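Local coordinates for LPS-assembly lipoprotein (Caulobacter crescentus, PDB 4KWY) that probably takes part, as an LptE-family lipoprotein, in assembling lipopolysaccharide at the outer membrane, at residues Ser8-Ser11 with Ser12-Thr15. Sequence-based numbering, arbitrary orientation.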
ATOM      1  N   SER A   8     -16.595  -5.995   7.572  1.00102.01           N
ATOM      2  CA  SER A   8     -16.329  -7.330   8.134  1.00100.83           C
ATOM      3  C   SER A   8     -15.529  -8.171   7.116  1.00 98.21           C
ATOM      4  O   SER A   8     -14.702  -9.001   7.506  1.00 96.05           O
ATOM      5  CB  SER A   8     -17.644  -8.024   8.491  1.00108.64           C
ATOM      6  OG  SER A   8     -17.503  -9.417   8.721  1.00115.41           O
ATOM      7  N   GLY A   9     -15.810  -7.944   5.832  1.00 91.51           N
ATOM      8  CA  GLY A   9     -15.148  -8.592   4.712  1.00 87.27           C
ATOM      9  C   GLY A   9     -13.752  -8.041   4.510  1.00 84.23           C
ATOM     10  O   GLY A   9     -12.813  -8.801   4.257  1.00 81.44           O
ATOM     11  N   LEU A  10     -13.602  -6.711   4.637  1.00 77.75           N
ATOM     12  CA  LEU A  10     -12.313  -6.045   4.475  1.00 73.65           C
ATOM     13  C   LEU A  10     -11.335  -6.487   5.559  1.00 74.86           C
ATOM     14  O   LEU A  10     -10.172  -6.756   5.253  1.00 72.10           O
ATOM     15  CB  LEU A  10     -12.446  -4.509   4.477  1.00 73.37           C
ATOM     16  CG  LEU A  10     -13.006  -3.852   3.221  1.00 77.79           C
ATOM     17  CD1 LEU A  10     -13.486  -2.459   3.525  1.00 79.24           C
ATOM     18  CD2 LEU A  10     -11.998  -3.848   2.081  1.00 76.33           C
ATOM     19  N   SER A  11     -11.813  -6.622   6.810  1.00 71.57           N
ATOM     20  CA  SER A  11     -10.953  -7.042   7.906  1.00 70.55           C
ATOM     21  C   SER A  11     -10.652  -8.544   7.827  1.00 73.21           C
ATOM     22  O   SER A  11      -9.772  -9.001   8.558  1.00 72.26           O
ATOM     23  CB  SER A  11     -11.537  -6.646   9.261  1.00 78.25           C
ATOM     24  OG  SER A  11     -12.851  -7.139   9.468  1.00 94.74           O
ATOM     25  N   SER A  12     -11.324  -9.302   6.902  1.00 69.01           N
ATOM     26  CA  SER A  12     -11.036 -10.734   6.682  1.00 67.56           C
ATOM     27  C   SER A  12      -9.855 -10.907   5.695  1.00 65.38           C
ATOM     28  O   SER A  12      -9.378 -12.024   5.502  1.00 64.87           O
ATOM     29  CB  SER A  12     -12.271 -11.486   6.187  1.00 72.70           C
ATOM     30  OG  SER A  12     -12.564 -11.204   4.827  1.00 78.29           O
ATOM     31  N   ILE A  13      -9.372  -9.794   5.094  1.00 58.31           N
ATOM     32  CA  ILE A  13      -8.261  -9.793   4.133  1.00 53.35           C
ATOM     33  C   ILE A  13      -6.906  -9.690   4.870  1.00 55.79           C
ATOM     34  O   ILE A  13      -6.610  -8.694   5.544  1.00 56.25           O
ATOM     35  CB  ILE A  13      -8.401  -8.686   3.052  1.00 53.29           C
ATOM     36  CG1 ILE A  13      -9.701  -8.826   2.236  1.00 55.44           C
ATOM     37  CG2 ILE A  13      -7.196  -8.677   2.137  1.00 49.22           C
ATOM     38  CD1 ILE A  13     -10.055  -7.585   1.341  1.00 60.62           C
ATOM     39  N   GLU A  14      -6.074 -10.710   4.685  1.00 49.94           N
ATOM     40  CA  GLU A  14      -4.735 -10.737   5.247  1.00 48.39           C
ATOM     41  C   GLU A  14      -3.744 -10.324   4.177  1.00 49.67           C
ATOM     42  O   GLU A  14      -3.646 -10.964   3.127  1.00 48.64           O
ATOM     43  CB  GLU A  14      -4.418 -12.120   5.775  1.00 50.56           C
ATOM     44  CG  GLU A  14      -3.218 -12.163   6.689  1.00 61.31           C
ATOM     45  CD  GLU A  14      -3.015 -13.562   7.221  1.00 90.59           C
ATOM     46  OE1 GLU A  14      -3.730 -13.952   8.174  1.00 98.42           O
ATOM     47  OE2 GLU A  14      -2.188 -14.292   6.631  1.00 83.40           O
ATOM     48  N   THR A  15      -3.018  -9.253   4.449  1.00 45.60           N
ATOM     49  CA  THR A  15      -2.064  -8.647   3.524  1.00 43.99           C
ATOM     50  C   THR A  15      -0.706  -9.297   3.703  1.00 48.93           C
ATOM     51  O   THR A  15      -0.213  -9.440   4.822  1.00 52.61           O
ATOM     52  CB  THR A  15      -2.073  -7.133   3.701  1.00 46.92           C
ATOM     53  OG1 THR A  15      -3.438  -6.729   3.747  1.00 41.07           O
ATOM     54  CG2 THR A  15      -1.388  -6.396   2.555  1.00 46.30           C
TER
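The main chain leaves helix 5-10 through successive i to i+3 hydrogen bonds: S12 N to G9 O at 3.1 Å, then I13 N to L10 O, also 3.1 Å, the latter closing a type I beta turn from L10 to I13. S12 OG also donates to G9 O; the 2.5 Å separation is very short and its exact value doubtful, but the oxygen takes both the N-H and the hydroxyl of one residue. The S12 hydroxyl reaches it because OG sits between its own N and carbonyl carbon (chi1 75°), turned back toward G9 O. Past this turn the chain becomes strand 13-17, which pairs in parallel with strand 44-50 in the mixed sheet of the LptE-like fold. S11 turns mostly away: its OG bonds back to E7 O, while its carbonyl oxygen accepts from H36. I13 and L10 extend from the turn into the interior. I13 CG1 lies beside its own backbone N, anti to the carbonyl carbon (chi1 -59°), which, with an extended second torsion, brings CD1 to 4.3 Å from L10 CD2, while I13 CB rests 3.4 Å from L10 O. Both side chains also touch L130 of the long helix 104-135; I13 further meets Y44 and L46, and L10 packs on L34 of helix 21-34. Were I13 replaced by an alanine, the branch that meets L10 CD2 would be gone, and a gap would probably open between the turn and L130.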